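Local atomic coordinates of putative nucleoprotein (Infectious salmon anemia virus, PDB entry 4EWC), a protein that encapsidates the negative-strand viral RNA, shielding it from nucleases and forming the ribonucleoprotein that serves as template for transcription and replication. Residues M153-L158 with P392-L397; T160-I165 with Q178-I183; M398-E403 with C420-E425; C444-M449 with N462-S467. One frame throughout, in Å; residues are numbered along the deposited sequence.

Contact 1: residues M153-L158 with P392-L397; sequences MVFPAL and PPISSL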
# COMPACT_ATOMS: atom_id res chain seq x y z
N MSE A 153 -14.44 -20.72 29.92
CA MSE A 153 -15.14 -21.92 30.39
C MSE A 153 -15.29 -22.97 29.30
O MSE A 153 -15.21 -24.17 29.58
CB MSE A 153 -16.51 -21.58 31.01
CG MSE A 153 -16.38 -21.00 32.41
SE MSE A 153 -18.12 -20.63 33.20
CE MSE A 153 -18.72 -22.44 33.43
N VAL A 154 -15.49 -22.53 28.07
CA VAL A 154 -15.73 -23.45 26.96
C VAL A 154 -14.42 -24.04 26.43
O VAL A 154 -14.32 -25.26 26.28
CB VAL A 154 -16.59 -22.77 25.84
CG1 VAL A 154 -16.68 -23.64 24.55
CG2 VAL A 154 -17.99 -22.44 26.37
N PHE A 155 -13.41 -23.21 26.18
CA PHE A 155 -12.13 -23.70 25.62
C PHE A 155 -11.44 -24.84 26.41
O PHE A 155 -10.97 -25.81 25.79
CB PHE A 155 -11.17 -22.55 25.29
CG PHE A 155 -11.48 -21.85 23.98
CD1 PHE A 155 -12.78 -21.46 23.68
CD2 PHE A 155 -10.47 -21.59 23.06
CE1 PHE A 155 -13.07 -20.83 22.46
CE2 PHE A 155 -10.75 -20.95 21.84
CZ PHE A 155 -12.05 -20.57 21.55
N PRO A 156 -11.37 -24.74 27.76
CA PRO A 156 -10.82 -25.89 28.50
C PRO A 156 -11.61 -27.18 28.23
O PRO A 156 -11.01 -28.24 28.05
CB PRO A 156 -10.98 -25.48 29.96
CG PRO A 156 -10.90 -23.98 29.93
CD PRO A 156 -11.58 -23.58 28.64
N ALA A 157 -12.93 -27.08 28.16
CA ALA A 157 -13.77 -28.23 27.87
C ALA A 157 -13.52 -28.78 26.48
O ALA A 157 -13.65 -29.99 26.25
CB ALA A 157 -15.23 -27.88 28.04
N LEU A 158 -13.18 -27.89 25.54
CA LEU A 158 -12.78 -28.33 24.22
C LEU A 158 -11.40 -28.99 24.27
O LEU A 158 -11.16 -29.96 23.56
CB LEU A 158 -12.75 -27.16 23.22
CG LEU A 158 -14.05 -26.47 22.88
CD1 LEU A 158 -13.75 -25.24 22.02
CD2 LEU A 158 -15.01 -27.43 22.17
N PRO A 392 -7.28 -13.99 19.13
CA PRO A 392 -6.14 -14.70 18.52
C PRO A 392 -6.62 -15.96 17.83
O PRO A 392 -7.78 -16.34 18.01
CB PRO A 392 -5.30 -15.08 19.74
CG PRO A 392 -6.31 -15.20 20.87
CD PRO A 392 -7.26 -14.09 20.60
N PRO A 393 -5.77 -16.59 17.03
CA PRO A 393 -6.10 -17.91 16.47
C PRO A 393 -6.59 -18.90 17.53
O PRO A 393 -6.09 -18.92 18.67
CB PRO A 393 -4.76 -18.39 15.91
CG PRO A 393 -4.09 -17.12 15.49
CD PRO A 393 -4.56 -16.03 16.44
N ILE A 394 -7.56 -19.71 17.13
CA ILE A 394 -8.20 -20.69 17.99
C ILE A 394 -7.20 -21.55 18.75
O ILE A 394 -7.22 -21.59 19.98
CB ILE A 394 -9.18 -21.57 17.17
CG1 ILE A 394 -10.31 -20.71 16.62
CG2 ILE A 394 -9.75 -22.70 18.01
CD1 ILE A 394 -11.06 -19.95 17.71
N SER A 395 -6.33 -22.22 18.01
CA SER A 395 -5.28 -23.06 18.60
C SER A 395 -4.45 -22.30 19.62
O SER A 395 -4.24 -22.79 20.73
CB SER A 395 -4.37 -23.66 17.53
OG SER A 395 -5.02 -24.74 16.89
N SER A 396 -4.00 -21.12 19.23
CA SER A 396 -3.24 -20.25 20.13
C SER A 396 -4.01 -20.07 21.42
O SER A 396 -3.47 -20.19 22.51
CB SER A 396 -2.98 -18.90 19.47
OG SER A 396 -2.06 -19.03 18.39
N LEU A 397 -5.30 -19.79 21.28
CA LEU A 397 -6.18 -19.54 22.41
C LEU A 397 -6.29 -20.79 23.32
O LEU A 397 -6.17 -20.68 24.54
CB LEU A 397 -7.55 -19.10 21.89
CG LEU A 397 -8.58 -18.35 22.75
CD1 LEU A 397 -7.93 -17.38 23.70
CD2 LEU A 397 -9.56 -17.61 21.84
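Phe-155, on helix 142-162, puts its ring against the first turn of helix 394-402, where Leu-397 and Ile-394 receive it. All of the contact across these segments is apolar, and it divides into two kinds of approach to one ring. Leu-397 meets the ring obliquely, neither squarely over the face nor at the edge. Its CG lies 3.5 Å from Phe-155 CE2, and CD2 of Leu-397 reaches the same CE2 at 3.5 Å, while CB stays close behind. With chi1 at -161° the leucine CG swings anti to the backbone N, and this carries the branch point onto the aromatic carbons. Ile-394 works differently: the end of its chain, CD1, comes up to the ring edge near the ring plane, 4.0 Å from Phe-155 CZ. Both aliphatic chains run roughly at right angles to the phenylalanine side chain. From its own helix, Leu-158 lays CD1 over one face of the ring, offset toward the rim.

Further along helix 394-402, Met-398 and Ile-401 also pack on Phe-155, so the ring is enclosed by more than this first turn. The sequence around Phe-155 is hydrophobic enough to be predicted as membrane-spanning, yet here its buried face, with Phe-155, packs against other helices of a folded protein. With no hydrogen bond between the segments, the helices are joined by shape and exclusion of water, and directional polar bonds play no part.

Contact 2: residues T160-I165 with Q178-I183; sequences TFFSAI and QAIMRI. Unlike the reference sequence in segment 178-183: Met-181 (reference Ile).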
# COMPACT_ATOMS: atom_id res chain seq x y z
N THR A 160 -10.19 -30.69 26.73
CA THR A 160 -10.44 -31.99 27.34
C THR A 160 -11.12 -33.00 26.41
O THR A 160 -10.70 -34.16 26.29
CB THR A 160 -11.23 -31.82 28.63
OG1 THR A 160 -10.35 -31.32 29.66
CG2 THR A 160 -11.86 -33.13 29.08
N PHE A 161 -12.18 -32.56 25.76
CA PHE A 161 -12.89 -33.41 24.82
C PHE A 161 -11.95 -33.92 23.73
O PHE A 161 -11.90 -35.12 23.47
CB PHE A 161 -14.07 -32.67 24.19
CG PHE A 161 -14.95 -33.56 23.35
CD1 PHE A 161 -14.59 -33.89 22.05
CD2 PHE A 161 -16.13 -34.07 23.86
CE1 PHE A 161 -15.40 -34.70 21.28
CE2 PHE A 161 -16.94 -34.89 23.09
CZ PHE A 161 -16.57 -35.20 21.80
N PHE A 162 -11.17 -33.02 23.13
CA PHE A 162 -10.37 -33.42 21.98
C PHE A 162 -9.06 -34.15 22.30
O PHE A 162 -8.36 -34.58 21.40
CB PHE A 162 -10.19 -32.25 21.00
CG PHE A 162 -11.45 -31.92 20.27
CD1 PHE A 162 -11.76 -32.54 19.07
CD2 PHE A 162 -12.38 -31.02 20.81
CE1 PHE A 162 -12.94 -32.25 18.41
CE2 PHE A 162 -13.56 -30.74 20.17
CZ PHE A 162 -13.84 -31.35 18.96
N SER A 163 -8.78 -34.28 23.59
CA SER A 163 -7.61 -35.01 24.09
C SER A 163 -7.86 -36.50 23.95
O SER A 163 -6.94 -37.31 24.04
CB SER A 163 -7.39 -34.70 25.55
OG SER A 163 -7.09 -33.33 25.73
N ALA A 164 -9.14 -36.84 23.77
CA ALA A 164 -9.56 -38.20 23.51
C ALA A 164 -9.26 -38.54 22.06
O ALA A 164 -9.05 -39.70 21.72
CB ALA A 164 -11.04 -38.34 23.76
N ILE A 165 -9.21 -37.52 21.22
CA ILE A 165 -9.25 -37.71 19.78
C ILE A 165 -7.93 -37.32 19.13
O ILE A 165 -7.51 -37.92 18.15
CB ILE A 165 -10.37 -36.83 19.18
CG1 ILE A 165 -11.72 -37.32 19.67
CG2 ILE A 165 -10.34 -36.88 17.68
CD1 ILE A 165 -11.99 -38.78 19.33
N GLN A 178 -9.30 -24.33 13.82
CA GLN A 178 -10.40 -24.06 12.89
C GLN A 178 -11.38 -25.22 12.82
O GLN A 178 -12.59 -25.03 12.86
CB GLN A 178 -9.85 -23.83 11.49
CG GLN A 178 -8.94 -22.65 11.37
CD GLN A 178 -9.62 -21.38 11.78
OE1 GLN A 178 -10.50 -20.89 11.07
NE2 GLN A 178 -9.21 -20.82 12.93
N ALA A 179 -10.82 -26.41 12.68
CA ALA A 179 -11.61 -27.62 12.55
C ALA A 179 -12.47 -27.87 13.79
O ALA A 179 -13.62 -28.29 13.69
CB ALA A 179 -10.71 -28.81 12.26
N ILE A 180 -11.90 -27.60 14.97
CA ILE A 180 -12.59 -27.79 16.24
C ILE A 180 -13.82 -26.87 16.38
O ILE A 180 -14.91 -27.32 16.72
CB ILE A 180 -11.59 -27.66 17.42
CG1 ILE A 180 -10.72 -28.94 17.49
CG2 ILE A 180 -12.28 -27.43 18.74
CD1 ILE A 180 -9.45 -28.81 18.31
N MSE A 181 -13.66 -25.58 16.07
CA MSE A 181 -14.79 -24.67 16.11
C MSE A 181 -15.89 -25.03 15.09
O MSE A 181 -17.08 -24.86 15.36
CB MSE A 181 -14.36 -23.22 15.87
CG MSE A 181 -13.60 -22.56 16.97
SE MSE A 181 -14.45 -22.72 18.74
CE MSE A 181 -16.25 -22.09 18.42
N ARG A 182 -15.49 -25.50 13.92
CA ARG A 182 -16.45 -25.81 12.86
C ARG A 182 -17.27 -27.00 13.28
O ARG A 182 -18.49 -27.03 13.08
CB ARG A 182 -15.74 -26.09 11.53
CG ARG A 182 -15.31 -24.84 10.79
CD ARG A 182 -14.53 -25.20 9.53
NE ARG A 182 -13.78 -24.06 8.99
CZ ARG A 182 -14.29 -23.15 8.16
NH1 ARG A 182 -15.56 -23.22 7.76
NH2 ARG A 182 -13.53 -22.15 7.72
N ILE A 183 -16.60 -27.99 13.86
CA ILE A 183 -17.29 -29.17 14.35
C ILE A 183 -18.15 -28.83 15.57
O ILE A 183 -19.26 -29.35 15.74
CB ILE A 183 -16.31 -30.33 14.63
CG1 ILE A 183 -17.06 -31.65 14.75
CG2 ILE A 183 -15.48 -30.08 15.85
CD1 ILE A 183 -17.70 -32.06 13.46
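Phe-162 meets Ile-180 and Ile-183 in a helix-to-helix packing between neighbours in the chain: near the end of helix 142-162 the chain runs on through the short helix 168-171 into helix 174-188, which packs against the phenylalanine. The backbones approach most closely at Phe-162 and Ile-180, whose CA atoms are 8.3 Å apart. Ile-180 makes a CH-pi contact with the ring. Its CG1 stands 4.0 Å from the centroid of the Phe-162 ring and only 5° off the ring normal, almost exactly over the centre. The other branch of Ile-180, CG2, lies toward one side of the ring, 3.8 Å from Phe-162 CE2. The phenylalanine and isoleucine side chains run alongside each other, pointing opposite ways.

Ile-183, one helical turn on, uses only its CG2 methyl, which reaches Phe-162 CZ at 3.7 Å in an oblique approach. Its CG1 branch is turned anti to the backbone N (chi1 -164°), and the end of the chain leads off elsewhere. On the face of the ring opposite Ile-180, CD1 of the preceding residue, Phe-161, lies 3.7 Å above the plane over its centre.

Leu-229 of helix 226-236 and Met-171 of helix 168-171 also touch Phe-162, adding apolar neighbours from two further helices. The ring is thus clamped between an isoleucine methylene and a second aromatic side chain, an arrangement that probably holds its plane by dispersion and CH-pi attraction, without a polar bond across the segments.

Contact 3: residues M398-E403 with C420-E425; sequences MMYIQE and CKICRE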
# COMPACT_ATOMS: atom_id res chain seq x y z
N MSE A 398 -6.46 -21.96 22.72
CA MSE A 398 -6.52 -23.19 23.47
C MSE A 398 -5.22 -23.45 24.19
O MSE A 398 -5.25 -23.83 25.38
CB MSE A 398 -6.84 -24.33 22.52
CG MSE A 398 -8.34 -24.39 22.25
SE MSE A 398 -8.72 -25.57 20.72
CE MSE A 398 -9.35 -27.14 21.72
N MSE A 399 -4.09 -23.26 23.52
CA MSE A 399 -2.78 -23.46 24.13
C MSE A 399 -2.58 -22.53 25.33
O MSE A 399 -2.10 -22.94 26.38
CB MSE A 399 -1.65 -23.19 23.12
CG MSE A 399 -1.34 -24.32 22.19
SE MSE A 399 0.09 -23.80 20.92
CE MSE A 399 1.48 -23.32 22.22
N TYR A 400 -2.93 -21.26 25.14
CA TYR A 400 -2.67 -20.22 26.11
C TYR A 400 -3.42 -20.55 27.39
O TYR A 400 -2.85 -20.48 28.49
CB TYR A 400 -3.06 -18.87 25.52
CG TYR A 400 -2.88 -17.68 26.43
CD1 TYR A 400 -1.67 -17.00 26.49
CD2 TYR A 400 -3.93 -17.20 27.19
CE1 TYR A 400 -1.51 -15.90 27.31
CE2 TYR A 400 -3.78 -16.11 28.01
CZ TYR A 400 -2.57 -15.46 28.08
OH TYR A 400 -2.42 -14.37 28.91
N ILE A 401 -4.68 -20.96 27.25
CA ILE A 401 -5.48 -21.45 28.37
C ILE A 401 -4.96 -22.78 28.95
O ILE A 401 -4.93 -22.95 30.18
CB ILE A 401 -6.94 -21.59 27.98
CG1 ILE A 401 -7.47 -20.24 27.47
CG2 ILE A 401 -7.78 -22.04 29.17
CD1 ILE A 401 -8.85 -20.32 26.87
N GLN A 402 -4.56 -23.73 28.10
CA GLN A 402 -4.00 -24.97 28.60
C GLN A 402 -2.71 -24.71 29.39
O GLN A 402 -2.45 -25.38 30.38
CB GLN A 402 -3.76 -26.01 27.49
N GLU A 403 -1.94 -23.70 28.98
CA GLU A 403 -0.69 -23.41 29.69
C GLU A 403 -0.92 -22.83 31.09
O GLU A 403 0.02 -22.61 31.84
CB GLU A 403 0.24 -22.53 28.86
N CYS A 420 -3.35 -9.81 20.67
CA CYS A 420 -1.93 -9.82 20.33
C CYS A 420 -1.05 -10.39 21.48
O CYS A 420 -0.05 -11.08 21.23
CB CYS A 420 -1.43 -8.46 19.87
SG CYS A 420 -2.23 -7.82 18.34
N LYS A 421 -1.43 -10.13 22.73
CA LYS A 421 -0.71 -10.67 23.88
C LYS A 421 -0.72 -12.18 23.87
O LYS A 421 0.28 -12.81 24.19
CB LYS A 421 -1.32 -10.20 25.18
CG LYS A 421 -0.90 -8.81 25.60
CD LYS A 421 -1.63 -8.41 26.86
CE LYS A 421 -1.51 -6.93 27.16
NZ LYS A 421 -2.34 -6.59 28.35
N ILE A 422 -1.85 -12.76 23.50
CA ILE A 422 -1.93 -14.22 23.40
C ILE A 422 -1.10 -14.71 22.22
O ILE A 422 -0.38 -15.72 22.33
CB ILE A 422 -3.38 -14.70 23.30
CG1 ILE A 422 -4.08 -14.52 24.64
CG2 ILE A 422 -3.45 -16.18 22.87
CD1 ILE A 422 -5.54 -14.78 24.59
N CYS A 423 -1.17 -13.97 21.11
CA CYS A 423 -0.40 -14.28 19.91
C CYS A 423 1.09 -14.36 20.20
O CYS A 423 1.73 -15.36 19.86
CB CYS A 423 -0.63 -13.24 18.82
SG CYS A 423 -2.20 -13.38 17.91
N ARG A 424 1.64 -13.31 20.79
CA ARG A 424 3.06 -13.30 21.10
C ARG A 424 3.45 -14.44 22.05
O ARG A 424 4.51 -15.05 21.91
CB ARG A 424 3.49 -11.95 21.67
CG ARG A 424 3.22 -10.78 20.75
CD ARG A 424 3.78 -9.47 21.28
NE ARG A 424 3.21 -8.35 20.55
CZ ARG A 424 2.12 -7.70 20.92
NH1 ARG A 424 1.47 -8.04 22.03
NH2 ARG A 424 1.66 -6.68 20.19
N GLU A 425 2.56 -14.76 23.00
CA GLU A 425 2.84 -15.75 24.04
C GLU A 425 2.86 -17.20 23.56
O GLU A 425 3.85 -17.90 23.73
CB GLU A 425 1.87 -15.60 25.21
CG GLU A 425 2.39 -16.18 26.54
CD GLU A 425 2.38 -17.72 26.62
OE1 GLU A 425 1.45 -18.36 26.06
OE2 GLU A 425 3.30 -18.28 27.27
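Tyr-400 of helix 394-402 and Ile-422 of helix 417-425 mark the closest approach of the two backbones, with 6.6 Å between their CA atoms. The tyrosine CG is held anti to the backbone N (chi1 179°), which sends the ring out from its helix and across Ile-422. There the isoleucine covers one ring face: CG1 of Ile-422 sits 3.6 Å from the centroid of the Tyr-400 ring, 6° off the normal, a well-centred CH-pi contact. CG2 of the isoleucine drops toward the base of the tyrosine, 3.8 Å from Tyr-400 CB, and its CD1 lies near CD2 on the ring. The side chains cross at about a right angle.

Glu-425, one turn along the same helix, comes to the ring edge instead. Its chain bends at the second torsion, and this brings the carboxylate round so that OE1 lies 3.4 Å from Tyr-400 CD1, near the ring plane. Ring and carboxylate planes stand 64° apart. Before the bend, the methylenes run past the same edge, with CG of Glu-425 4.0 Å from Tyr-400 CE1.

Asn-405 and Met-410, in the connection between the helices, also touch Tyr-400, so the segment joining the pair closes in on the ring as well. The contact is graded from buried to exposed: the isoleucine end is interior and purely hydrophobic, while the glutamate lies at the surface. There its carboxylate oxygen faces ring C-H groups, whose slight positive charge probably makes this a weakly favourable edge contact.

Contact 4: residues C444-M449 with N462-S467; sequences CVAVSM and NAVPGS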
# COMPACT_ATOMS: atom_id res chain seq x y z
N CYS A 444 -4.42 -15.58 6.49
CA CYS A 444 -5.63 -16.19 7.02
C CYS A 444 -5.83 -15.87 8.50
O CYS A 444 -6.96 -15.77 8.99
CB CYS A 444 -5.57 -17.70 6.82
SG CYS A 444 -5.92 -18.14 5.15
N VAL A 445 -4.71 -15.73 9.19
CA VAL A 445 -4.67 -15.35 10.57
C VAL A 445 -5.07 -13.88 10.70
O VAL A 445 -5.93 -13.54 11.51
CB VAL A 445 -3.25 -15.59 11.14
CG1 VAL A 445 -3.00 -14.81 12.45
CG2 VAL A 445 -3.02 -17.08 11.36
N ALA A 446 -4.44 -13.03 9.89
CA ALA A 446 -4.70 -11.61 9.88
C ALA A 446 -6.18 -11.35 9.69
O ALA A 446 -6.81 -10.63 10.47
CB ALA A 446 -3.92 -10.93 8.78
N VAL A 447 -6.73 -11.96 8.65
CA VAL A 447 -8.13 -11.81 8.32
C VAL A 447 -9.06 -12.21 9.50
O VAL A 447 -10.00 -11.50 9.80
CB VAL A 447 -8.47 -12.49 6.97
CG1 VAL A 447 -9.93 -12.90 6.88
CG2 VAL A 447 -8.08 -11.58 5.83
N SER A 448 -8.79 -13.31 10.17
CA SER A 448 -9.60 -13.67 11.33
C SER A 448 -9.42 -12.71 12.53
O SER A 448 -10.40 -12.37 13.25
CB SER A 448 -9.38 -15.11 11.73
OG SER A 448 -9.96 -15.97 10.75
N MSE A 449 -8.20 -12.24 12.73
CA MSE A 449 -7.96 -11.27 13.80
C MSE A 449 -8.82 -10.01 13.67
O MSE A 449 -9.32 -9.49 14.67
CB MSE A 449 -6.49 -10.94 13.95
CG MSE A 449 -5.71 -12.07 14.59
SE MSE A 449 -3.85 -11.54 14.90
CE MSE A 449 -4.25 -10.73 16.64
N ASN A 462 0.30 -4.81 8.16
CA ASN A 462 0.86 -4.42 9.46
C ASN A 462 0.37 -5.28 10.64
O ASN A 462 1.05 -5.37 11.66
CB ASN A 462 0.61 -2.95 9.74
CG ASN A 462 1.45 -2.06 8.87
OD1 ASN A 462 2.47 -1.51 9.31
ND2 ASN A 462 1.04 -1.91 7.61
N ALA A 463 -0.81 -5.88 10.50
CA ALA A 463 -1.37 -6.65 11.59
C ALA A 463 -0.57 -7.94 11.81
O ALA A 463 -0.18 -8.25 12.92
CB ALA A 463 -2.84 -6.95 11.34
N VAL A 464 -0.34 -8.69 10.73
CA VAL A 464 0.49 -9.88 10.81
C VAL A 464 1.57 -9.75 9.76
O VAL A 464 1.33 -10.09 8.60
CB VAL A 464 -0.29 -11.16 10.51
CG1 VAL A 464 0.62 -12.37 10.59
CG2 VAL A 464 -1.45 -11.31 11.48
N PRO A 465 2.75 -9.25 10.15
CA PRO A 465 3.80 -8.96 9.17
C PRO A 465 4.08 -10.18 8.32
O PRO A 465 4.00 -11.31 8.81
CB PRO A 465 5.02 -8.64 10.03
CG PRO A 465 4.46 -8.19 11.31
CD PRO A 465 3.23 -9.04 11.52
N GLY A 466 4.40 -9.94 7.05
CA GLY A 466 4.83 -11.03 6.19
C GLY A 466 3.68 -11.72 5.51
O GLY A 466 3.89 -12.61 4.68
N SER A 467 2.46 -11.34 5.83
CA SER A 467 1.32 -11.94 5.16
C SER A 467 1.22 -11.41 3.73
O SER A 467 1.77 -10.35 3.40
CB SER A 467 0.02 -11.68 5.93
OG SER A 467 -0.19 -10.30 6.07
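The carbonyl oxygen of Val-464 is gripped twice by one residue, Ser-467, while the Val-464 side chain packs on Ala-446 across the contact. The hydroxyl of Ser-467 donates from OG to Val-464 O at 3.0 Å, with a C=O...OG angle of 158° and the donor tilted 16° from the carbonyl plane. The backbone N of Ser-467 adds a second bond to that same Val-464 O at 3.2 Å. This second bond closes a type II beta turn from Val-464 to Ser-467, whose third position is Gly-466, with the positive phi such a turn uses there. The two bonds tie up the chain directly after helix 457-463, where Val-464 is the first residue to leave helical geometry.

Across the contact, one methyl does the touching. With CG1 of Val-464 anti to the backbone N (chi1 180°), CG2 stands anti to the carbonyl carbon, away from the gripped carbonyl group, and comes down on helix 438-449. It is 3.6 Å from Ala-446 CA and 3.7 Å from Ala-446 CB, so the small alanine lets the valine settle against the helix backbone. Val-445 CG1 meets the same Val-464 CG2 at 3.9 Å, and the selenium of Met-449, a selenomethionine, lies 4.2 Å from that methyl.

The turn is also tethered by Arg-442, earlier on helix 438-449, whose NE is hydrogen-bonded to Pro-465 O. Helix 438-449 in turn is anchored by Ser-448 OG to the carbonyl of Ser-267, near the end of helix 253-269, and Ile-460 of helix 457-463 packs on Ala-446 beside the valine.

How the contacts relate
Contacts 1, 2 and 3 form one continuous helical cluster. Helix 142-162 serves contacts 1 and 2, helix 394-402 serves contacts 1 and 3, and Met-181 CG reaches Ile-394 CD1 at 3.7 Å to join contacts 1 and 2. Contact 4 lies closer to the centre of the chain. It is tied to contact 3 through the Met-449 methyl, with CE 3.6 Å from Cys-423 SG, and to contact 1 through Pro-393 and Val-445. Contacts 1, 2 and 4 are buried; contact 3 reaches the surface and brings in a charged group. The first three each centre on one aromatic ring, whereas contact 4 relies on a single aliphatic methyl beside a hydrogen-bonded turn.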